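Local coordinates for protein pyrrolidone-carboxylate peptidase (Deinococcus radiodurans R1, PDB 5Z48) that probably removes N-terminal pyroglutamate from peptides as a thiol exopeptidase, generally sparing those whose second residue is proline, at residues Pro106-Thr118 with Asn147-Glu159. Numbering follows the deposited sequence.
Sequences PIEPDAPAAYLAT and NFVLYHALHWLRE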
loop_
_atom_site.group_PDB
_atom_site.type_symbol
_atom_site.label_atom_id
_atom_site.label_comp_id
_atom_site.label_asym_id
_atom_site.label_seq_id
_atom_site.Cartn_x
_atom_site.Cartn_y
_atom_site.Cartn_z
ATOM N N PRO B 106 9.943 -26.088 -12.275
ATOM C CA PRO B 106 8.738 -26.544 -12.985
ATOM C C PRO B 106 8.009 -27.614 -12.190
ATOM O O PRO B 106 8.620 -28.503 -11.591
ATOM C CB PRO B 106 9.277 -27.096 -14.309
ATOM C CG PRO B 106 10.638 -26.344 -14.493
ATOM C CD PRO B 106 11.171 -26.260 -13.070
ATOM N N ILE B 107 6.677 -27.530 -12.190
ATOM C CA ILE B 107 5.907 -28.496 -11.406
ATOM C C ILE B 107 5.921 -29.868 -12.072
ATOM O O ILE B 107 6.069 -30.895 -11.404
ATOM C CB ILE B 107 4.470 -27.977 -11.190
ATOM C CG1 ILE B 107 4.488 -26.782 -10.229
ATOM C CG2 ILE B 107 3.572 -29.113 -10.687
ATOM C CD1 ILE B 107 3.089 -26.110 -9.976
ATOM N N GLU B 108 5.792 -29.907 -13.400
ATOM C CA GLU B 108 5.638 -31.167 -14.122
ATOM C C GLU B 108 6.418 -31.110 -15.422
ATOM O O GLU B 108 6.198 -30.202 -16.231
ATOM C CB GLU B 108 4.147 -31.405 -14.413
ATOM C CG GLU B 108 3.808 -32.743 -14.979
ATOM C CD GLU B 108 3.452 -33.717 -13.893
ATOM O OE1 GLU B 108 3.939 -34.849 -13.984
ATOM O OE2 GLU B 108 2.707 -33.348 -12.939
ATOM N N PRO B 109 7.325 -32.057 -15.666
ATOM C CA PRO B 109 7.992 -32.105 -16.971
ATOM C C PRO B 109 6.961 -32.344 -18.069
ATOM O O PRO B 109 5.999 -33.095 -17.886
ATOM C CB PRO B 109 8.968 -33.282 -16.832
ATOM C CG PRO B 109 8.387 -34.148 -15.713
ATOM C CD PRO B 109 7.704 -33.172 -14.775
ATOM N N ASP B 110 7.121 -31.632 -19.180
ATOM C CA ASP B 110 6.343 -31.892 -20.396
ATOM C C ASP B 110 4.855 -31.637 -20.202
ATOM O O ASP B 110 4.023 -32.409 -20.664
ATOM C CB ASP B 110 6.566 -33.314 -20.918
ATOM C CG ASP B 110 8.016 -33.625 -21.131
ATOM O OD1 ASP B 110 8.721 -32.742 -21.670
ATOM O OD2 ASP B 110 8.456 -34.737 -20.758
ATOM N N ALA B 111 4.509 -30.613 -19.436
ATOM C CA ALA B 111 3.125 -30.216 -19.231
ATOM C C ALA B 111 2.977 -28.735 -19.545
ATOM O O ALA B 111 3.982 -28.021 -19.683
ATOM C CB ALA B 111 2.678 -30.516 -17.785
ATOM N N PRO B 112 1.736 -28.227 -19.650
ATOM C CA PRO B 112 1.560 -26.807 -20.003
ATOM C C PRO B 112 2.190 -25.861 -18.994
ATOM O O PRO B 112 2.263 -26.135 -17.791
ATOM C CB PRO B 112 0.032 -26.625 -20.029
ATOM C CG PRO B 112 -0.486 -28.047 -20.413
ATOM C CD PRO B 112 0.434 -28.939 -19.623
ATOM N N ALA B 113 2.578 -24.683 -19.498
ATOM C CA ALA B 113 3.081 -23.631 -18.620
ATOM C C ALA B 113 2.059 -23.200 -17.579
ATOM O O ALA B 113 2.434 -22.742 -16.484
ATOM C CB ALA B 113 3.505 -22.425 -19.460
ATOM N N ALA B 114 0.765 -23.291 -17.906
ATOM C CA ALA B 114 -0.277 -22.867 -16.998
ATOM C C ALA B 114 -1.589 -23.550 -17.364
ATOM O O ALA B 114 -1.754 -24.078 -18.468
ATOM C CB ALA B 114 -0.458 -21.352 -17.049
ATOM N N TYR B 115 -2.539 -23.499 -16.412
ATOM C CA TYR B 115 -3.938 -23.849 -16.655
ATOM C C TYR B 115 -4.829 -22.694 -16.221
ATOM O O TYR B 115 -4.651 -22.157 -15.122
ATOM C CB TYR B 115 -4.330 -25.132 -15.872
ATOM C CG TYR B 115 -3.808 -26.393 -16.459
ATOM C CD1 TYR B 115 -2.545 -26.922 -16.100
ATOM C CD2 TYR B 115 -4.573 -27.120 -17.367
ATOM C CE1 TYR B 115 -2.085 -28.114 -16.630
ATOM C CE2 TYR B 115 -4.121 -28.320 -17.902
ATOM C CZ TYR B 115 -2.869 -28.819 -17.539
ATOM O OH TYR B 115 -2.459 -29.996 -18.084
ATOM N N LEU B 116 -5.773 -22.290 -17.070
ATOM C CA LEU B 116 -6.804 -21.356 -16.612
ATOM C C LEU B 116 -7.811 -22.069 -15.712
ATOM O O LEU B 116 -8.265 -23.182 -16.004
ATOM C CB LEU B 116 -7.510 -20.706 -17.813
ATOM C CG LEU B 116 -6.606 -19.933 -18.773
ATOM C CD1 LEU B 116 -7.506 -19.381 -19.892
ATOM C CD2 LEU B 116 -5.922 -18.836 -17.978
ATOM N N ALA B 117 -8.207 -21.387 -14.633
ATOM C CA ALA B 117 -9.296 -21.905 -13.809
ATOM C C ALA B 117 -10.555 -22.040 -14.653
ATOM O O ALA B 117 -10.807 -21.236 -15.570
ATOM C CB ALA B 117 -9.554 -20.940 -12.644
ATOM N N THR B 118 -11.377 -23.048 -14.324
ATOM C CA THR B 118 -12.593 -23.338 -15.095
ATOM C C THR B 118 -13.868 -23.087 -14.285
ATOM O O THR B 118 -14.955 -23.539 -14.688
ATOM C CB THR B 118 -12.553 -24.778 -15.600
ATOM O OG1 THR B 118 -12.322 -25.645 -14.480
ATOM C CG2 THR B 118 -11.409 -24.970 -16.622
ATOM N N ASN B 147 -0.943 -21.797 -5.319
ATOM C CA ASN B 147 -0.798 -21.942 -6.759
ATOM C C ASN B 147 -0.511 -23.381 -7.156
ATOM O O ASN B 147 -1.060 -23.886 -8.151
ATOM C CB ASN B 147 0.345 -21.059 -7.230
ATOM C CG ASN B 147 0.627 -21.247 -8.716
ATOM O OD1 ASN B 147 -0.112 -20.692 -9.555
ATOM N ND2 ASN B 147 1.648 -22.021 -9.043
ATOM N N PHE B 148 0.371 -24.054 -6.406
ATOM C CA PHE B 148 0.718 -25.441 -6.717
ATOM C C PHE B 148 -0.531 -26.312 -6.788
ATOM O O PHE B 148 -0.671 -27.092 -7.739
ATOM C CB PHE B 148 1.718 -25.982 -5.695
ATOM C CG PHE B 148 1.959 -27.457 -5.817
ATOM C CD1 PHE B 148 1.140 -28.372 -5.132
ATOM C CD2 PHE B 148 2.949 -27.918 -6.664
ATOM C CE1 PHE B 148 1.337 -29.744 -5.277
ATOM C CE2 PHE B 148 3.160 -29.304 -6.805
ATOM C CZ PHE B 148 2.336 -30.195 -6.119
ATOM N N VAL B 149 -1.451 -26.201 -5.804
ATOM C CA VAL B 149 -2.589 -27.131 -5.814
ATOM C C VAL B 149 -3.587 -26.755 -6.901
ATOM O O VAL B 149 -4.272 -27.640 -7.452
ATOM C CB VAL B 149 -3.266 -27.274 -4.433
ATOM C CG1 VAL B 149 -2.338 -27.931 -3.391
ATOM C CG2 VAL B 149 -3.852 -25.949 -3.893
ATOM N N LEU B 150 -3.641 -25.473 -7.279
ATOM C CA LEU B 150 -4.515 -25.046 -8.364
ATOM C C LEU B 150 -4.050 -25.664 -9.669
ATOM O O LEU B 150 -4.828 -26.317 -10.371
ATOM C CB LEU B 150 -4.522 -23.513 -8.458
ATOM C CG LEU B 150 -5.338 -22.936 -9.608
ATOM C CD1 LEU B 150 -6.812 -23.406 -9.559
ATOM C CD2 LEU B 150 -5.243 -21.419 -9.654
ATOM N N TYR B 151 -2.747 -25.518 -9.973
ATOM C CA TYR B 151 -2.183 -26.159 -11.157
ATOM C C TYR B 151 -2.356 -27.671 -11.075
ATOM O O TYR B 151 -2.749 -28.320 -12.060
ATOM C CB TYR B 151 -0.702 -25.771 -11.300
ATOM C CG TYR B 151 -0.048 -26.342 -12.529
ATOM C CD1 TYR B 151 0.432 -27.654 -12.560
ATOM C CD2 TYR B 151 0.103 -25.569 -13.683
ATOM C CE1 TYR B 151 1.000 -28.196 -13.711
ATOM C CE2 TYR B 151 0.700 -26.075 -14.838
ATOM C CZ TYR B 151 1.139 -27.398 -14.857
ATOM O OH TYR B 151 1.709 -27.935 -15.993
ATOM N N HIS B 152 -2.019 -28.258 -9.923
ATOM C CA HIS B 152 -2.105 -29.712 -9.765
ATOM C C HIS B 152 -3.515 -30.228 -10.059
ATOM O O HIS B 152 -3.684 -31.235 -10.776
ATOM C CB HIS B 152 -1.685 -30.071 -8.345
ATOM C CG HIS B 152 -1.755 -31.522 -8.047
ATOM N ND1 HIS B 152 -0.661 -32.358 -8.164
ATOM C CD2 HIS B 152 -2.784 -32.298 -7.631
ATOM C CE1 HIS B 152 -1.017 -33.588 -7.826
ATOM N NE2 HIS B 152 -2.305 -33.581 -7.524
ATOM N N ALA B 153 -4.537 -29.577 -9.505
ATOM C CA ALA B 153 -5.899 -30.071 -9.702
ATOM C C ALA B 153 -6.333 -29.923 -11.158
ATOM O O ALA B 153 -6.958 -30.845 -11.718
ATOM C CB ALA B 153 -6.856 -29.321 -8.771
ATOM N N LEU B 154 -6.040 -28.779 -11.788
ATOM C CA LEU B 154 -6.470 -28.588 -13.173
ATOM C C LEU B 154 -5.792 -29.596 -14.092
ATOM O O LEU B 154 -6.427 -30.153 -14.993
ATOM C CB LEU B 154 -6.196 -27.137 -13.598
ATOM C CG LEU B 154 -7.106 -26.113 -12.935
ATOM C CD1 LEU B 154 -6.526 -24.687 -13.109
ATOM C CD2 LEU B 154 -8.527 -26.165 -13.543
ATOM N N HIS B 155 -4.499 -29.865 -13.849
ATOM C CA HIS B 155 -3.759 -30.841 -14.648
ATOM C C HIS B 155 -4.338 -32.244 -14.476
ATOM O O HIS B 155 -4.559 -32.952 -15.472
ATOM C CB HIS B 155 -2.291 -30.828 -14.220
ATOM C CG HIS B 155 -1.432 -31.765 -15.011
ATOM N ND1 HIS B 155 -1.144 -31.554 -16.341
ATOM C CD2 HIS B 155 -0.772 -32.892 -14.654
ATOM C CE1 HIS B 155 -0.357 -32.526 -16.779
ATOM N NE2 HIS B 155 -0.117 -33.354 -15.776
ATOM N N TRP B 156 -4.564 -32.663 -13.224
ATOM C CA TRP B 156 -5.114 -33.995 -12.956
ATOM C C TRP B 156 -6.466 -34.161 -13.638
ATOM O O TRP B 156 -6.721 -35.163 -14.318
ATOM C CB TRP B 156 -5.231 -34.208 -11.431
ATOM C CG TRP B 156 -5.585 -35.619 -11.074
ATOM C CD1 TRP B 156 -4.716 -36.611 -10.718
ATOM C CD2 TRP B 156 -6.898 -36.208 -11.063
ATOM N NE1 TRP B 156 -5.404 -37.779 -10.481
ATOM C CE2 TRP B 156 -6.741 -37.557 -10.670
ATOM C CE3 TRP B 156 -8.189 -35.720 -11.337
ATOM C CZ2 TRP B 156 -7.822 -38.440 -10.557
ATOM C CZ3 TRP B 156 -9.261 -36.590 -11.222
ATOM C CH2 TRP B 156 -9.071 -37.945 -10.843
ATOM N N LEU B 157 -7.341 -33.159 -13.487
ATOM C CA LEU B 157 -8.659 -33.247 -14.103
ATOM C C LEU B 157 -8.555 -33.377 -15.622
ATOM O O LEU B 157 -9.204 -34.238 -16.225
ATOM C CB LEU B 157 -9.496 -32.041 -13.710
ATOM C CG LEU B 157 -10.015 -32.049 -12.261
ATOM C CD1 LEU B 157 -10.538 -30.636 -11.947
ATOM C CD2 LEU B 157 -11.095 -33.112 -12.045
ATOM N N ARG B 158 -7.692 -32.571 -16.257
ATOM C CA ARG B 158 -7.537 -32.662 -17.703
ATOM C C ARG B 158 -7.001 -34.033 -18.111
ATOM O O ARG B 158 -7.526 -34.677 -19.029
ATOM C CB ARG B 158 -6.614 -31.531 -18.184
ATOM C CG ARG B 158 -6.325 -31.533 -19.679
ATOM C CD ARG B 158 -7.562 -31.246 -20.487
ATOM N NE ARG B 158 -8.196 -29.982 -20.118
ATOM C CZ ARG B 158 -9.357 -29.564 -20.622
ATOM N NH1 ARG B 158 -10.000 -30.317 -21.511
ATOM N NH2 ARG B 158 -9.882 -28.402 -20.233
ATOM N N GLU B 159 -5.969 -34.510 -17.408
ATOM C CA GLU B 159 -5.360 -35.790 -17.787
ATOM C C GLU B 159 -6.293 -36.975 -17.577
ATOM O O GLU B 159 -6.184 -37.966 -18.313
ATOM C CB GLU B 159 -4.077 -36.010 -16.986
ATOM C CG GLU B 159 -2.908 -35.082 -17.348
ATOM C CD GLU B 159 -2.407 -35.275 -18.766
ATOM O OE1 GLU B 159 -1.625 -36.223 -18.969
ATOM O OE2 GLU B 159 -2.771 -34.472 -19.663
HETATM O O HOH W 1 4.606 -27.714 -14.850
HETATM O O HOH W 2 -2.670 -31.355 -20.280
#
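The phenol oxygen of Tyr151 donates a 2.6 Å hydrogen bond to Pro112 O and takes a weak bond from water 1, which also accepts from Glu108 N. The hydroxyl lies in the carbonyl plane, on a lone pair, at a C=O...O angle of 144°. Tyrosine suits this place because its ring reaches from the helix to the loop and ends in a donor. CG of Tyr151 stands anti to the backbone N (chi1 -178°), which carries the ring out between Ile107 and Tyr115, to the loop before strand 114-116. Branched and apolar, Ile107 can touch two rings: its CG2 lies 3.9 Å from Tyr151 CD1, while its CD1 packs on Phe148 CD2. Over one face of Tyr151 comes Tyr115, edge first and T-shaped, its CD1 3.6 Å from Tyr151 CE2, the planes at 73°. Tyr115 lies against the helix, Leu154 C and His155 N over the centre of one face and the apolar Leu154 CD1 suitably against its CB. Histidine offers the phenol a ring nitrogen: Tyr115 OH and His155 ND1 are hydrogen-bonded at the imidazole edge, 2.7 Å apart, and either could be the donor; water 2 links that OH to Glu159 OE2. A phenylalanine in place of Tyr151 would probably leave the Pro112 carbonyl without its donor, water 1 without its weak partner and the loop at Pro112 less firmly tied to the helix. Strand 114-116 pairs with strand 80-90, and its Ala114 packs on Ala114 of a second subunit. Helix 145-159, with Cys146, the probable nucleophile, is thus joined to this strand and loop by an aromatic cluster whose two phenol hydroxyls are hydrogen-bonded.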